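Local coordinates for protein predicted sugar phosphatases of the HAD superfamily (Cytophaga hutchinsonii, PDB 2HX1) that probably hydrolyses phosphate esters of sugars, as a magnesium-binding phosphatase of the HAD superfamily, at residues A[162-174]-A[180-192]. Residues are numbered along the deposited sequence; the frame is centred on the assembly and turned at random.
Sequences IPAIVANTDNTYP and VAIAIGGVATMIE. With EDO (1,2-ethanediol), chain N.
The phenol ring of Tyr-173 lies over the methyl of Ala-181, a CH-pi contact in which CB sits 3.6 Å from the ring centroid and 20° off its normal. CG of Tyr-173 stands between its own backbone N and carbonyl carbon (chi1 59°), which folds the ring across the neighbouring strand, where Ala-183 CB meets its edge. Between the strands, reciprocal backbone bonds, Tyr-173 N to Ala-181 O and Ala-181 N to Tyr-173 O, both 2.7 Å, tie 172-174 to 180-182 as an antiparallel hairpin. Replacing Tyr-173 with an alanine would probably uncover the Ala-181 methyl and leave Asp-141, bonded to the phenol oxygen, without that partner.

Where the hairpin runs into helix 184-195, polar side chains take over. Thr-169 OG1 accepts the N-H of Gly-185 in a bent bond (N to OG1 3.0 Å, 138° at the hydrogen) and donates to Asp-170 O, so one hydroxyl joins the loop to the first turn. A little further on, the Asn-171 amide crosses the Thr-189 side chain at about a right angle, bringing OD1 2.7 Å from OG1. Close passage of the loop relies on glycine: a beta carbon on Gly-185 would collide with Thr-169 OG1, and one on Gly-186 with Asn-171 O. Deeper, Val-166 CG1 presses on Ala-188 CB at 3.6 Å, seating the helix against strand 164-167 of the five-stranded parallel sheet, probably the cap domain's.

The Asp-170 side chain lies about 5 Å from the magnesium ion bound at Asp-20, Phe-22 and Asp-233. Apolar contacts thus work at both ends, with hydrogen bonds holding the loop between them, consistent with a fixed backbone course beside the metal site.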
ATOM      1  N   ILE A 162       1.247  23.394  -2.113  1.00 22.84           N
ATOM      2  CA  ILE A 162       0.932  23.657  -3.522  1.00 22.35           C
ATOM      3  C   ILE A 162       0.466  22.351  -4.196  1.00 22.38           C
ATOM      4  O   ILE A 162       0.831  21.266  -3.760  1.00 21.90           O
ATOM      5  CB  ILE A 162       2.179  24.236  -4.304  1.00 22.95           C
ATOM      6  CG1 ILE A 162       3.313  23.203  -4.324  1.00 20.03           C
ATOM      7  CG2 ILE A 162       2.599  25.582  -3.736  1.00 21.14           C
ATOM      8  CD1 ILE A 162       4.636  23.666  -4.861  1.00 19.91           C
ATOM      9  N   PRO A 163      -0.320  22.453  -5.278  1.00 19.48           N
ATOM     10  CA  PRO A 163      -0.659  21.234  -6.009  1.00 21.20           C
ATOM     11  C   PRO A 163       0.548  20.612  -6.731  1.00 21.07           C
ATOM     12  O   PRO A 163       1.358  21.320  -7.331  1.00 22.27           O
ATOM     13  CB  PRO A 163      -1.708  21.714  -7.017  1.00 20.44           C
ATOM     14  CG  PRO A 163      -1.392  23.119  -7.242  1.00 18.66           C
ATOM     15  CD  PRO A 163      -0.932  23.640  -5.898  1.00 23.41           C
ATOM     16  N   ALA A 164       0.682  19.298  -6.622  1.00 21.98           N
ATOM     17  CA  ALA A 164       1.635  18.531  -7.403  1.00 20.47           C
ATOM     18  C   ALA A 164       0.828  17.734  -8.429  1.00 20.66           C
ATOM     19  O   ALA A 164      -0.071  16.963  -8.048  1.00 17.85           O
ATOM     20  CB  ALA A 164       2.461  17.602  -6.511  1.00 19.34           C
ATOM     21  N   ILE A 165       1.123  17.955  -9.714  1.00 20.28           N
ATOM     22  CA  ILE A 165       0.334  17.415 -10.847  1.00 21.35           C
ATOM     23  C   ILE A 165       1.209  16.498 -11.741  1.00 20.39           C
ATOM     24  O   ILE A 165       2.365  16.821 -12.071  1.00 19.48           O
ATOM     25  CB  ILE A 165      -0.236  18.589 -11.714  1.00 23.87           C
ATOM     26  CG1 ILE A 165      -1.117  19.516 -10.888  1.00 24.79           C
ATOM     27  CG2 ILE A 165      -1.095  18.112 -12.914  1.00 20.36           C
ATOM     28  CD1 ILE A 165      -1.355  20.832 -11.568  1.00 25.13           C
ATOM     29  N   VAL A 166       0.662  15.368 -12.167  1.00 22.18           N
ATOM     30  CA  VAL A 166       1.306  14.534 -13.180  1.00 20.54           C
ATOM     31  C   VAL A 166       0.227  13.901 -14.060  1.00 19.88           C
ATOM     32  O   VAL A 166      -0.883  13.679 -13.598  1.00 20.61           O
ATOM     33  CB  VAL A 166       2.209  13.419 -12.493  1.00 19.55           C
ATOM     34  CG1 VAL A 166       1.355  12.407 -11.682  1.00 21.57           C
ATOM     35  CG2 VAL A 166       3.088  12.683 -13.531  1.00 17.21           C
ATOM     36  N   ALA A 167       0.566  13.599 -15.313  1.00 20.13           N
ATOM     37  CA  ALA A 167      -0.242  12.727 -16.189  1.00 21.55           C
ATOM     38  C   ALA A 167      -0.197  11.307 -15.638  1.00 23.44           C
ATOM     39  O   ALA A 167       0.866  10.829 -15.231  1.00 24.67           O
ATOM     40  CB  ALA A 167       0.316  12.714 -17.603  1.00 19.44           C
ATOM     41  N   ASN A 168      -1.333  10.629 -15.662  1.00 24.94           N
ATOM     42  CA  ASN A 168      -1.452   9.298 -15.075  1.00 23.71           C
ATOM     43  C   ASN A 168      -0.878   8.240 -16.004  1.00 24.24           C
ATOM     44  O   ASN A 168      -1.593   7.336 -16.446  1.00 22.25           O
ATOM     45  CB  ASN A 168      -2.911   8.984 -14.778  1.00 21.21           C
ATOM     46  CG  ASN A 168      -3.063   7.787 -13.878  1.00 26.36           C
ATOM     47  OD1 ASN A 168      -2.322   7.642 -12.923  1.00 25.39           O
ATOM     48  ND2 ASN A 168      -4.024   6.924 -14.176  1.00 23.39           N
ATOM     49  N   THR A 169       0.416   8.328 -16.288  1.00 22.16           N
ATOM     50  CA  THR A 169       1.008   7.395 -17.232  1.00 22.85           C
ATOM     51  C   THR A 169       1.244   6.086 -16.473  1.00 23.17           C
ATOM     52  O   THR A 169       1.119   6.016 -15.238  1.00 22.91           O
ATOM     53  CB  THR A 169       2.340   7.927 -17.836  1.00 21.71           C
ATOM     54  OG1 THR A 169       3.398   7.799 -16.880  1.00 21.61           O
ATOM     55  CG2 THR A 169       2.231   9.415 -18.302  1.00 18.28           C
ATOM     56  N   ASP A 170       1.565   5.046 -17.224  1.00 23.91           N
ATOM     57  CA  ASP A 170       2.010   3.801 -16.640  1.00 27.22           C
ATOM     58  C   ASP A 170       3.279   4.144 -15.861  1.00 25.78           C
ATOM     59  O   ASP A 170       3.925   5.131 -16.162  1.00 26.01           O
ATOM     60  CB  ASP A 170       2.301   2.761 -17.746  1.00 27.31           C
ATOM     61  CG  ASP A 170       1.052   2.421 -18.614  1.00 39.80           C
ATOM     62  OD1 ASP A 170      -0.050   2.211 -18.036  1.00 43.67           O
ATOM     63  OD2 ASP A 170       1.200   2.330 -19.872  1.00 37.30           O
ATOM     64  N   ASN A 171       3.626   3.333 -14.863  1.00 25.40           N
ATOM     65  CA  ASN A 171       4.860   3.548 -14.109  1.00 23.51           C
ATOM     66  C   ASN A 171       6.103   3.329 -14.922  1.00 23.00           C
ATOM     67  O   ASN A 171       7.112   3.896 -14.597  1.00 22.83           O
ATOM     68  CB  ASN A 171       4.939   2.622 -12.911  1.00 23.47           C
ATOM     69  CG  ASN A 171       4.055   3.037 -11.821  1.00 24.10           C
ATOM     70  OD1 ASN A 171       3.784   4.229 -11.645  1.00 25.82           O
ATOM     71  ND2 ASN A 171       3.572   2.060 -11.057  1.00 22.14           N
ATOM     72  N   THR A 172       6.042   2.448 -15.926  1.00 22.67           N
ATOM     73  CA  THR A 172       7.165   2.224 -16.846  1.00 22.94           C
ATOM     74  C   THR A 172       6.693   2.208 -18.287  1.00 23.90           C
ATOM     75  O   THR A 172       5.509   2.038 -18.543  1.00 24.66           O
ATOM     76  CB  THR A 172       7.862   0.887 -16.606  1.00 21.93           C
ATOM     77  OG1 THR A 172       6.952  -0.178 -16.882  1.00 23.77           O
ATOM     78  CG2 THR A 172       8.385   0.796 -15.179  1.00 21.08           C
ATOM     79  N   TYR A 173       7.627   2.394 -19.218  1.00 24.58           N
ATOM     80  CA  TYR A 173       7.383   2.161 -20.644  1.00 25.85           C
ATOM     81  C   TYR A 173       8.443   1.232 -21.243  1.00 28.59           C
ATOM     82  O   TYR A 173       9.602   1.228 -20.797  1.00 28.60           O
ATOM     83  CB  TYR A 173       7.345   3.483 -21.431  1.00 28.85           C
ATOM     84  CG  TYR A 173       8.592   4.409 -21.400  1.00 32.04           C
ATOM     85  CD1 TYR A 173       8.756   5.332 -20.385  1.00 33.06           C
ATOM     86  CD2 TYR A 173       9.552   4.403 -22.427  1.00 35.87           C
ATOM     87  CE1 TYR A 173       9.841   6.199 -20.334  1.00 34.88           C
ATOM     88  CE2 TYR A 173      10.672   5.298 -22.388  1.00 35.48           C
ATOM     89  CZ  TYR A 173      10.791   6.194 -21.330  1.00 38.44           C
ATOM     90  OH  TYR A 173      11.845   7.094 -21.217  1.00 42.01           O
ATOM     91  N   PRO A 174       8.064   0.431 -22.252  1.00 28.27           N
ATOM     92  CA  PRO A 174       9.071  -0.350 -22.929  1.00 28.53           C
ATOM     93  C   PRO A 174      10.038   0.532 -23.700  1.00 28.27           C
ATOM     94  O   PRO A 174       9.617   1.481 -24.348  1.00 25.12           O
ATOM     95  CB  PRO A 174       8.267  -1.207 -23.899  1.00 31.49           C
ATOM     96  CG  PRO A 174       6.849  -1.130 -23.450  1.00 26.68           C
ATOM     97  CD  PRO A 174       6.719   0.195 -22.808  1.00 29.71           C
ATOM     98  N   VAL A 180      12.690  -1.890 -19.950  1.00 24.88           N
ATOM     99  CA  VAL A 180      11.726  -0.822 -19.731  1.00 23.48           C
ATOM    100  C   VAL A 180      12.464   0.412 -19.183  1.00 24.39           C
ATOM    101  O   VAL A 180      13.668   0.369 -18.856  1.00 24.59           O
ATOM    102  CB  VAL A 180      10.607  -1.213 -18.730  1.00 23.90           C
ATOM    103  CG1 VAL A 180       9.951  -2.533 -19.112  1.00 23.89           C
ATOM    104  CG2 VAL A 180      11.152  -1.284 -17.310  1.00 23.27           C
ATOM    105  N   ALA A 181      11.730   1.515 -19.110  1.00 21.01           N
ATOM    106  CA  ALA A 181      12.213   2.753 -18.555  1.00 20.47           C
ATOM    107  C   ALA A 181      11.119   3.290 -17.629  1.00 21.80           C
ATOM    108  O   ALA A 181       9.919   3.069 -17.863  1.00 21.33           O
ATOM    109  CB  ALA A 181      12.497   3.745 -19.670  1.00 19.34           C
ATOM    110  N   ILE A 182      11.536   3.941 -16.559  1.00 21.26           N
ATOM    111  CA  ILE A 182      10.609   4.544 -15.627  1.00 20.59           C
ATOM    112  C   ILE A 182      10.026   5.790 -16.297  1.00 22.73           C
ATOM    113  O   ILE A 182      10.775   6.638 -16.796  1.00 22.15           O
ATOM    114  CB  ILE A 182      11.317   4.900 -14.318  1.00 20.61           C
ATOM    115  CG1 ILE A 182      11.876   3.635 -13.654  1.00 20.32           C
ATOM    116  CG2 ILE A 182      10.379   5.568 -13.366  1.00 18.98           C
ATOM    117  CD1 ILE A 182      12.893   3.924 -12.559  1.00 22.14           C
ATOM    118  N   ALA A 183       8.693   5.875 -16.320  1.00 21.99           N
ATOM    119  CA  ALA A 183       7.961   6.974 -16.962  1.00 21.09           C
ATOM    120  C   ALA A 183       7.680   8.021 -15.925  1.00 21.84           C
ATOM    121  O   ALA A 183       7.900   7.797 -14.734  1.00 25.84           O
ATOM    122  CB  ALA A 183       6.651   6.502 -17.567  1.00 20.44           C
ATOM    123  N   ILE A 184       7.189   9.173 -16.373  1.00 20.85           N
ATOM    124  CA  ILE A 184       6.968  10.312 -15.464  1.00 21.84           C
ATOM    125  C   ILE A 184       5.949   9.950 -14.346  1.00 21.95           C
ATOM    126  O   ILE A 184       6.110  10.341 -13.178  1.00 18.46           O
ATOM    127  CB  ILE A 184       6.634  11.599 -16.242  1.00 19.36           C
ATOM    128  CG1 ILE A 184       6.769  12.827 -15.333  1.00 24.23           C
ATOM    129  CG2 ILE A 184       5.228  11.508 -16.957  1.00 16.40           C
ATOM    130  CD1 ILE A 184       8.213  13.045 -14.714  1.00 19.26           C
ATOM    131  N   GLY A 185       4.941   9.136 -14.692  1.00 22.33           N
ATOM    132  CA  GLY A 185       3.984   8.656 -13.697  1.00 21.42           C
ATOM    133  C   GLY A 185       4.657   7.810 -12.665  1.00 20.12           C
ATOM    134  O   GLY A 185       4.276   7.805 -11.492  1.00 22.43           O
ATOM    135  N   GLY A 186       5.670   7.083 -13.095  1.00 22.46           N
ATOM    136  CA  GLY A 186       6.455   6.237 -12.199  1.00 21.76           C
ATOM    137  C   GLY A 186       7.317   7.074 -11.289  1.00 21.84           C
ATOM    138  O   GLY A 186       7.468   6.760 -10.128  1.00 21.11           O
ATOM    139  N   VAL A 187       7.873   8.155 -11.814  1.00 21.08           N
ATOM    140  CA  VAL A 187       8.598   9.103 -10.978  1.00 21.28           C
ATOM    141  C   VAL A 187       7.689   9.669  -9.871  1.00 21.95           C
ATOM    142  O   VAL A 187       8.114   9.803  -8.728  1.00 21.76           O
ATOM    143  CB  VAL A 187       9.219  10.238 -11.824  1.00 21.28           C
ATOM    144  CG1 VAL A 187       9.838  11.353 -10.937  1.00 16.30           C
ATOM    145  CG2 VAL A 187      10.256   9.666 -12.741  1.00 17.54           C
ATOM    146  N   ALA A 188       6.451  10.030 -10.217  1.00 20.67           N
ATOM    147  CA  ALA A 188       5.488  10.481  -9.219  1.00 17.48           C
ATOM    148  C   ALA A 188       5.257   9.371  -8.208  1.00 18.04           C
ATOM    149  O   ALA A 188       5.263   9.628  -7.016  1.00 17.15           O
ATOM    150  CB  ALA A 188       4.157  10.904  -9.894  1.00 16.45           C
ATOM    151  N   THR A 189       5.057   8.139  -8.690  1.00 19.84           N
ATOM    152  CA  THR A 189       4.833   6.993  -7.815  1.00 21.23           C
ATOM    153  C   THR A 189       5.973   6.838  -6.792  1.00 22.09           C
ATOM    154  O   THR A 189       5.729   6.555  -5.609  1.00 23.06           O
ATOM    155  CB  THR A 189       4.661   5.691  -8.643  1.00 22.26           C
ATOM    156  OG1 THR A 189       3.458   5.772  -9.422  1.00 21.37           O
ATOM    157  CG2 THR A 189       4.593   4.472  -7.744  1.00 17.45           C
HETATM  158  N   MSE A 190       7.211   7.020  -7.263  1.00 21.93           N
HETATM  159  CA  MSE A 190       8.400   6.910  -6.419  1.00 22.11           C
HETATM  160  C   MSE A 190       8.435   7.994  -5.395  1.00 19.92           C
HETATM  161  O   MSE A 190       8.769   7.749  -4.244  1.00 23.23           O
HETATM  162  CB  MSE A 190       9.645   7.034  -7.272  1.00 20.30           C
HETATM  163  CG  MSE A 190       9.884   5.808  -8.118  1.00 30.79           C
HETATM  164 SE   MSE A 190      11.452   5.961  -9.273  0.70 29.33          SE
HETATM  165  CE  MSE A 190      11.817   7.766  -9.377  1.00 40.72           C
ATOM    166  N   ILE A 191       8.143   9.220  -5.816  1.00 20.24           N
ATOM    167  CA  ILE A 191       8.063  10.333  -4.884  1.00 20.03           C
ATOM    168  C   ILE A 191       7.006  10.045  -3.813  1.00 20.96           C
ATOM    169  O   ILE A 191       7.220  10.230  -2.600  1.00 21.25           O
ATOM    170  CB  ILE A 191       7.731  11.631  -5.613  1.00 21.81           C
ATOM    171  CG1 ILE A 191       8.909  12.060  -6.524  1.00 25.76           C
ATOM    172  CG2 ILE A 191       7.433  12.741  -4.591  1.00 16.03           C
ATOM    173  CD1 ILE A 191       8.514  13.155  -7.593  1.00 20.97           C
ATOM    174  N   GLU A 192       5.851   9.580  -4.267  1.00 21.18           N
ATOM    175  CA  GLU A 192       4.763   9.266  -3.373  1.00 24.19           C
ATOM    176  C   GLU A 192       5.058   8.117  -2.390  1.00 24.94           C
ATOM    177  O   GLU A 192       4.458   8.040  -1.318  1.00 24.28           O
ATOM    178  CB  GLU A 192       3.506   8.990  -4.195  1.00 25.37           C
ATOM    179  CG  GLU A 192       2.958  10.243  -4.864  1.00 22.80           C
ATOM    180  CD  GLU A 192       1.651   9.983  -5.622  1.00 26.94           C
ATOM    181  OE1 GLU A 192       1.573   8.993  -6.379  1.00 28.34           O
ATOM    182  OE2 GLU A 192       0.700  10.775  -5.440  1.00 30.79           O
TER
HETATM  183  C1  EDO N 309      12.030   9.863 -24.391  1.00 56.10           C
HETATM  184  O1  EDO N 309      11.866   8.573 -23.785  1.00 55.07           O
HETATM  185  C2  EDO N 309      11.169  10.883 -23.665  1.00 60.89           C
HETATM  186  O2  EDO N 309      10.830  10.429 -22.340  1.00 61.23           O